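Local structure of F5/8 type C domain protein (Clostridium perfringens, 7JRM) at residues A[227-239]-A[267-280]. The protein probably binds carbohydrate through a calcium-bearing module of a mucin-targeting O-glycopeptidase, here joined to further domains by a helical region. Residues are numbered along the deposited sequence; the frame is centred on the assembly and turned at random.
Sequences AEYDASELNKAIE and ALLSKDKETINSAL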
ATOM      1  N   ALA A 227     -10.618  16.238   7.305  1.00 21.57           N
ATOM      2  CA  ALA A 227      -9.237  15.790   7.194  1.00 20.11           C
ATOM      3  C   ALA A 227      -8.326  16.936   6.772  1.00 22.49           C
ATOM      4  O   ALA A 227      -8.705  17.794   5.968  1.00 21.05           O
ATOM      5  CB  ALA A 227      -9.132  14.639   6.194  1.00 23.51           C
ATOM      6  N   GLU A 228      -7.119  16.950   7.330  1.00 22.13           N
ATOM      7  CA  GLU A 228      -6.095  17.916   6.961  1.00 22.24           C
ATOM      8  C   GLU A 228      -5.276  17.460   5.761  1.00 23.83           C
ATOM      9  O   GLU A 228      -4.229  18.051   5.476  1.00 27.13           O
ATOM     10  CB  GLU A 228      -5.174  18.189   8.152  1.00 23.95           C
ATOM     11  CG  GLU A 228      -5.793  19.083   9.214  1.00 23.56           C
ATOM     12  CD  GLU A 228      -4.856  19.352  10.373  1.00 37.77           C
ATOM     13  OE1 GLU A 228      -4.432  18.382  11.037  1.00 39.17           O
ATOM     14  OE2 GLU A 228      -4.542  20.536  10.619  1.00 33.28           O
ATOM     15  N   TYR A 229      -5.729  16.424   5.059  1.00 23.58           N
ATOM     16  CA  TYR A 229      -5.055  15.906   3.880  1.00 23.91           C
ATOM     17  C   TYR A 229      -6.102  15.574   2.828  1.00 23.28           C
ATOM     18  O   TYR A 229      -7.300  15.500   3.111  1.00 24.57           O
ATOM     19  CB  TYR A 229      -4.217  14.664   4.212  1.00 19.79           C
ATOM     20  CG  TYR A 229      -5.054  13.457   4.575  1.00 24.10           C
ATOM     21  CD1 TYR A 229      -5.555  13.297   5.861  1.00 23.17           C
ATOM     22  CD2 TYR A 229      -5.354  12.482   3.631  1.00 19.72           C
ATOM     23  CE1 TYR A 229      -6.325  12.200   6.198  1.00 21.72           C
ATOM     24  CE2 TYR A 229      -6.124  11.384   3.958  1.00 24.73           C
ATOM     25  CZ  TYR A 229      -6.606  11.248   5.242  1.00 20.46           C
ATOM     26  OH  TYR A 229      -7.372  10.155   5.573  1.00 23.42           O
ATOM     27  N   ASP A 230      -5.636  15.368   1.598  1.00 25.49           N
ATOM     28  CA  ASP A 230      -6.494  14.921   0.506  1.00 23.71           C
ATOM     29  C   ASP A 230      -5.709  13.934  -0.339  1.00 23.05           C
ATOM     30  O   ASP A 230      -4.633  14.267  -0.845  1.00 16.21           O
ATOM     31  CB  ASP A 230      -6.981  16.096  -0.347  1.00 27.31           C
ATOM     32  CG  ASP A 230      -8.267  15.780  -1.090  1.00 30.09           C
ATOM     33  OD1 ASP A 230      -8.511  14.591  -1.380  1.00 28.64           O
ATOM     34  OD2 ASP A 230      -9.033  16.721  -1.385  1.00 33.76           O
ATOM     35  N   ALA A 231      -6.245  12.724  -0.487  1.00 16.27           N
ATOM     36  CA  ALA A 231      -5.592  11.661  -1.235  1.00 20.07           C
ATOM     37  C   ALA A 231      -6.183  11.471  -2.626  1.00 22.41           C
ATOM     38  O   ALA A 231      -5.820  10.512  -3.314  1.00 19.20           O
ATOM     39  CB  ALA A 231      -5.665  10.347  -0.453  1.00 17.68           C
ATOM     40  N   SER A 232      -7.074  12.367  -3.058  1.00 20.57           N
ATOM     41  CA  SER A 232      -7.742  12.188  -4.343  1.00 21.92           C
ATOM     42  C   SER A 232      -6.765  12.323  -5.506  1.00 17.84           C
ATOM     43  O   SER A 232      -6.826  11.545  -6.466  1.00 16.83           O
ATOM     44  CB  SER A 232      -8.885  13.194  -4.485  1.00 24.43           C
ATOM     45  OG  SER A 232      -9.811  13.064  -3.420  1.00 26.77           O
ATOM     46  N   GLU A 233      -5.858  13.300  -5.439  1.00 19.98           N
ATOM     47  CA  GLU A 233      -4.905  13.491  -6.528  1.00 20.01           C
ATOM     48  C   GLU A 233      -3.894  12.353  -6.588  1.00 19.03           C
ATOM     49  O   GLU A 233      -3.548  11.882  -7.677  1.00 16.09           O
ATOM     50  CB  GLU A 233      -4.193  14.836  -6.375  1.00 20.80           C
ATOM     51  CG  GLU A 233      -5.067  16.037  -6.696  1.00 22.65           C
ATOM     52  CD  GLU A 233      -5.490  16.077  -8.152  1.00 28.29           C
ATOM     53  OE1 GLU A 233      -4.617  16.284  -9.022  1.00 29.86           O
ATOM     54  OE2 GLU A 233      -6.695  15.901  -8.427  1.00 24.36           O
ATOM     55  N   LEU A 234      -3.409  11.900  -5.429  1.00 20.39           N
ATOM     56  CA  LEU A 234      -2.477  10.776  -5.415  1.00 16.60           C
ATOM     57  C   LEU A 234      -3.160   9.492  -5.865  1.00 21.69           C
ATOM     58  O   LEU A 234      -2.564   8.686  -6.589  1.00 19.87           O
ATOM     59  CB  LEU A 234      -1.874  10.607  -4.021  1.00 15.16           C
ATOM     60  CG  LEU A 234      -0.865   9.463  -3.886  1.00 15.42           C
ATOM     61  CD1 LEU A 234       0.281   9.654  -4.867  1.00 13.35           C
ATOM     62  CD2 LEU A 234      -0.346   9.354  -2.463  1.00 15.77           C
ATOM     63  N   ASN A 235      -4.412   9.283  -5.445  1.00 20.41           N
ATOM     64  CA  ASN A 235      -5.166   8.122  -5.907  1.00 21.94           C
ATOM     65  C   ASN A 235      -5.352   8.158  -7.419  1.00 21.23           C
ATOM     66  O   ASN A 235      -5.290   7.117  -8.085  1.00 18.95           O
ATOM     67  CB  ASN A 235      -6.524   8.060  -5.207  1.00 20.70           C
ATOM     68  CG  ASN A 235      -6.606   6.941  -4.191  1.00 26.84           C
ATOM     69  OD1 ASN A 235      -6.186   5.814  -4.455  1.00 25.69           O
ATOM     70  ND2 ASN A 235      -7.153   7.245  -3.019  1.00 29.06           N
ATOM     71  N   LYS A 236      -5.578   9.349  -7.975  1.00 18.48           N
ATOM     72  CA  LYS A 236      -5.760   9.475  -9.418  1.00 24.46           C
ATOM     73  C   LYS A 236      -4.480   9.132 -10.171  1.00 19.81           C
ATOM     74  O   LYS A 236      -4.525   8.447 -11.199  1.00 20.52           O
ATOM     75  CB  LYS A 236      -6.223  10.892  -9.757  1.00 21.63           C
ATOM     76  CG  LYS A 236      -6.645  11.087 -11.203  1.00 26.40           C
ATOM     77  CD  LYS A 236      -7.131  12.509 -11.437  1.00 24.71           C
ATOM     78  CE  LYS A 236      -7.159  12.851 -12.916  1.00 30.01           C
ATOM     79  NZ  LYS A 236      -5.788  12.979 -13.483  1.00 24.54           N
ATOM     80  N   ALA A 237      -3.332   9.596  -9.674  1.00 18.87           N
ATOM     81  CA  ALA A 237      -2.069   9.317 -10.348  1.00 18.69           C
ATOM     82  C   ALA A 237      -1.676   7.850 -10.233  1.00 24.04           C
ATOM     83  O   ALA A 237      -1.084   7.294 -11.165  1.00 21.88           O
ATOM     84  CB  ALA A 237      -0.964  10.209  -9.783  1.00 21.77           C
ATOM     85  N   ILE A 238      -1.994   7.208  -9.106  1.00 20.38           N
ATOM     86  CA  ILE A 238      -1.640   5.802  -8.925  1.00 20.52           C
ATOM     87  C   ILE A 238      -2.459   4.922  -9.862  1.00 21.84           C
ATOM     88  O   ILE A 238      -1.924   4.023 -10.521  1.00 22.44           O
ATOM     89  CB  ILE A 238      -1.825   5.386  -7.455  1.00 19.49           C
ATOM     90  CG1 ILE A 238      -0.707   5.965  -6.588  1.00 21.31           C
ATOM     91  CG2 ILE A 238      -1.865   3.870  -7.326  1.00 16.61           C
ATOM     92  CD1 ILE A 238      -0.919   5.756  -5.106  1.00 21.06           C
ATOM     93  N   GLU A 239      -3.770   5.169  -9.934  1.00 21.42           N
ATOM     94  CA  GLU A 239      -4.633   4.350 -10.781  1.00 24.33           C
ATOM     95  C   GLU A 239      -4.235   4.460 -12.247  1.00 26.22           C
ATOM     96  O   GLU A 239      -4.252   3.462 -12.980  1.00 27.03           O
ATOM     97  CB  GLU A 239      -6.094   4.756 -10.590  1.00 27.12           C
ATOM     98  CG  GLU A 239      -6.664   4.411  -9.224  1.00 30.90           C
ATOM     99  CD  GLU A 239      -6.293   3.013  -8.768  1.00 31.23           C
ATOM    100  OE1 GLU A 239      -6.544   2.050  -9.525  1.00 32.59           O
ATOM    101  OE2 GLU A 239      -5.750   2.876  -7.652  1.00 30.49           O
ATOM    102  N   ALA A 267       1.969   6.086   1.070  1.00 16.23           N
ATOM    103  CA  ALA A 267       1.534   7.421   1.464  1.00 19.77           C
ATOM    104  C   ALA A 267       0.030   7.481   1.698  1.00 18.25           C
ATOM    105  O   ALA A 267      -0.430   8.240   2.558  1.00 21.11           O
ATOM    106  CB  ALA A 267       1.947   8.441   0.404  1.00 20.22           C
ATOM    107  N   LEU A 268      -0.747   6.695   0.945  1.00 18.71           N
ATOM    108  CA  LEU A 268      -2.190   6.659   1.163  1.00 19.13           C
ATOM    109  C   LEU A 268      -2.521   6.150   2.560  1.00 16.03           C
ATOM    110  O   LEU A 268      -3.424   6.674   3.223  1.00 16.95           O
ATOM    111  CB  LEU A 268      -2.862   5.783   0.104  1.00 16.12           C
ATOM    112  CG  LEU A 268      -2.804   6.247  -1.353  1.00 22.65           C
ATOM    113  CD1 LEU A 268      -3.433   5.209  -2.269  1.00 21.77           C
ATOM    114  CD2 LEU A 268      -3.488   7.593  -1.520  1.00 21.27           C
ATOM    115  N   LEU A 269      -1.797   5.129   3.025  1.00 13.94           N
ATOM    116  CA  LEU A 269      -2.058   4.574   4.349  1.00 17.36           C
ATOM    117  C   LEU A 269      -1.596   5.511   5.457  1.00 21.26           C
ATOM    118  O   LEU A 269      -2.131   5.460   6.571  1.00 19.50           O
ATOM    119  CB  LEU A 269      -1.374   3.216   4.492  1.00 16.70           C
ATOM    120  CG  LEU A 269      -1.869   2.087   3.587  1.00 18.43           C
ATOM    121  CD1 LEU A 269      -1.124   0.799   3.893  1.00 21.35           C
ATOM    122  CD2 LEU A 269      -3.369   1.892   3.738  1.00 21.97           C
ATOM    123  N   SER A 270      -0.610   6.366   5.176  1.00 14.68           N
ATOM    124  CA  SER A 270      -0.090   7.256   6.207  1.00 16.49           C
ATOM    125  C   SER A 270      -1.106   8.318   6.604  1.00 19.90           C
ATOM    126  O   SER A 270      -1.068   8.812   7.738  1.00 20.23           O
ATOM    127  CB  SER A 270       1.204   7.915   5.728  1.00 15.57           C
ATOM    128  OG  SER A 270       0.941   8.890   4.735  1.00 19.63           O
ATOM    129  N   LYS A 271      -2.014   8.678   5.693  1.00 15.12           N
ATOM    130  CA  LYS A 271      -2.994   9.743   5.925  1.00 18.90           C
ATOM    131  C   LYS A 271      -2.310  11.044   6.337  1.00 21.97           C
ATOM    132  O   LYS A 271      -2.863  11.847   7.091  1.00 22.95           O
ATOM    133  CB  LYS A 271      -4.038   9.321   6.965  1.00 21.16           C
ATOM    134  CG  LYS A 271      -4.885   8.132   6.537  1.00 24.10           C
ATOM    135  CD  LYS A 271      -5.639   7.527   7.711  1.00 20.74           C
ATOM    136  CE  LYS A 271      -6.650   8.505   8.287  1.00 24.64           C
ATOM    137  NZ  LYS A 271      -7.650   7.820   9.152  1.00 32.02           N
ATOM    138  N   ASP A 272      -1.093  11.252   5.841  1.00 19.04           N
ATOM    139  CA  ASP A 272      -0.293  12.429   6.147  1.00 19.16           C
ATOM    140  C   ASP A 272      -0.207  13.303   4.906  1.00 22.28           C
ATOM    141  O   ASP A 272       0.090  12.807   3.813  1.00 20.48           O
ATOM    142  CB  ASP A 272       1.106  12.029   6.621  1.00 17.55           C
ATOM    143  CG  ASP A 272       1.990  13.225   6.905  1.00 23.20           C
ATOM    144  OD1 ASP A 272       1.676  13.991   7.842  1.00 16.50           O
ATOM    145  OD2 ASP A 272       3.001  13.400   6.194  1.00 24.94           O
ATOM    146  N   LYS A 273      -0.460  14.602   5.079  1.00 17.83           N
ATOM    147  CA  LYS A 273      -0.564  15.504   3.936  1.00 19.28           C
ATOM    148  C   LYS A 273       0.749  15.584   3.164  1.00 19.59           C
ATOM    149  O   LYS A 273       0.770  15.431   1.937  1.00 21.89           O
ATOM    150  CB  LYS A 273      -0.996  16.892   4.407  1.00 19.10           C
ATOM    151  CG  LYS A 273      -1.026  17.935   3.305  1.00 27.44           C
ATOM    152  CD  LYS A 273      -0.577  19.290   3.823  1.00 28.62           C
ATOM    153  CE  LYS A 273      -1.420  20.409   3.237  1.00 35.70           C
ATOM    154  NZ  LYS A 273      -0.984  21.749   3.722  1.00 35.10           N
ATOM    155  N   GLU A 274       1.858  15.827   3.865  1.00 20.35           N
ATOM    156  CA  GLU A 274       3.127  16.023   3.171  1.00 23.17           C
ATOM    157  C   GLU A 274       3.679  14.716   2.617  1.00 21.62           C
ATOM    158  O   GLU A 274       4.342  14.720   1.573  1.00 20.14           O
ATOM    159  CB  GLU A 274       4.144  16.682   4.104  1.00 24.74           C
ATOM    160  CG  GLU A 274       3.751  18.080   4.578  1.00 24.73           C
ATOM    161  CD  GLU A 274       3.524  19.072   3.445  1.00 36.32           C
ATOM    162  OE1 GLU A 274       3.997  18.832   2.313  1.00 41.07           O
ATOM    163  OE2 GLU A 274       2.863  20.102   3.693  1.00 36.09           O
ATOM    164  N   THR A 275       3.426  13.594   3.296  1.00 19.66           N
ATOM    165  CA  THR A 275       3.829  12.302   2.751  1.00 18.67           C
ATOM    166  C   THR A 275       3.104  12.016   1.442  1.00 20.03           C
ATOM    167  O   THR A 275       3.701  11.495   0.492  1.00 19.57           O
ATOM    168  CB  THR A 275       3.555  11.190   3.766  1.00 16.64           C
ATOM    169  OG1 THR A 275       4.082  11.564   5.046  1.00 16.21           O
ATOM    170  CG2 THR A 275       4.199   9.887   3.320  1.00 13.90           C
ATOM    171  N   ILE A 276       1.817  12.362   1.371  1.00 20.53           N
ATOM    172  CA  ILE A 276       1.046  12.141   0.153  1.00 17.79           C
ATOM    173  C   ILE A 276       1.528  13.066  -0.958  1.00 19.27           C
ATOM    174  O   ILE A 276       1.719  12.643  -2.104  1.00 18.31           O
ATOM    175  CB  ILE A 276      -0.456  12.327   0.433  1.00 18.06           C
ATOM    176  CG1 ILE A 276      -1.005  11.129   1.211  1.00 14.32           C
ATOM    177  CG2 ILE A 276      -1.228  12.538  -0.863  1.00 17.03           C
ATOM    178  CD1 ILE A 276      -2.281  11.427   1.970  1.00 19.26           C
ATOM    179  N   ASN A 277       1.740  14.345  -0.631  1.00 17.31           N
ATOM    180  CA  ASN A 277       2.174  15.309  -1.638  1.00 19.88           C
ATOM    181  C   ASN A 277       3.555  14.962  -2.179  1.00 19.49           C
ATOM    182  O   ASN A 277       3.811  15.098  -3.382  1.00 16.08           O
ATOM    183  CB  ASN A 277       2.167  16.719  -1.050  1.00 20.96           C
ATOM    184  CG  ASN A 277       0.766  17.236  -0.784  1.00 22.23           C
ATOM    185  OD1 ASN A 277      -0.222  16.627  -1.194  1.00 21.99           O
ATOM    186  ND2 ASN A 277       0.674  18.369  -0.098  1.00 26.13           N
ATOM    187  N   SER A 278       4.459  14.510  -1.306  1.00 17.12           N
ATOM    188  CA  SER A 278       5.799  14.146  -1.755  1.00 21.85           C
ATOM    189  C   SER A 278       5.762  12.910  -2.646  1.00 20.54           C
ATOM    190  O   SER A 278       6.480  12.840  -3.650  1.00 20.41           O
ATOM    191  CB  SER A 278       6.713  13.915  -0.552  1.00 21.57           C
ATOM    192  OG  SER A 278       8.051  13.689  -0.965  1.00 29.04           O
ATOM    193  N   ALA A 279       4.930  11.925  -2.295  1.00 20.81           N
ATOM    194  CA  ALA A 279       4.802  10.737  -3.130  1.00 18.76           C
ATOM    195  C   ALA A 279       4.174  11.077  -4.476  1.00 18.91           C
ATOM    196  O   ALA A 279       4.539  10.490  -5.502  1.00 18.68           O
ATOM    197  CB  ALA A 279       3.978   9.672  -2.406  1.00 18.40           C
ATOM    198  N   LEU A 280       3.232  12.022  -4.492  1.00 21.03           N
ATOM    199  CA  LEU A 280       2.610  12.425  -5.749  1.00 17.33           C
ATOM    200  C   LEU A 280       3.618  13.098  -6.673  1.00 20.25           C
ATOM    201  O   LEU A 280       3.651  12.811  -7.876  1.00 20.93           O
ATOM    202  CB  LEU A 280       1.429  13.356  -5.474  1.00 17.65           C
ATOM    203  CG  LEU A 280       0.837  14.081  -6.685  1.00 20.03           C
ATOM    204  CD1 LEU A 280       0.243  13.087  -7.670  1.00 24.72           C
ATOM    205  CD2 LEU A 280      -0.207  15.096  -6.247  1.00 22.22           C
TER
HETATM  206  O   HOH W   1      -2.932  15.707   0.520  1.00 20.08           O
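With CG between its backbone N and carbonyl carbon (chi1 69°), Tyr229 lays its ring over the turn linking helices 251-270 and 273-288; Leu234, its CG opposite the backbone N (chi1 -179°), sends CD2 between those helices and lays CD1 along helix 273-288 at Leu280. Lys271 O lies 3.3 Å above one face of the Tyr229 ring, displaced toward the rim. Lys271 CB makes an off-centre CH-pi contact, 4.1 Å from the ring centroid, and the bent lysine chain brings CE to 3.3 Å from Tyr229 OH before NZ reaches its salt-bridge partner Asp19. Obliquely to the ring, Ile276 CD1 meets Tyr229 CD2 at 3.6 Å. Leu234 CD2 wedges against Leu268 CD2 and Ile276 CG2, while CD1 lies 3.7 Å from Leu280 CA. Beyond it, Ile238 CD1 and Leu268 CD1 meet tip to tip, and Ala237 CB packs on Leu280 CD1. No direct hydrogen bond crosses the contact; a water accepts from Asp230 N and donates weakly to Asn277 OD1. An Asx turn at Asp230 precedes helix 232-242, and Asp272 N-caps helix 273-288, accepting from Thr275 N. Segments 232-239 and 273-280 are inclined by 33°, with Leu234 a single buried knob among Leu268, Ile276, Ala279 and Leu280, a hole formed by two helices within a small three-helix cluster.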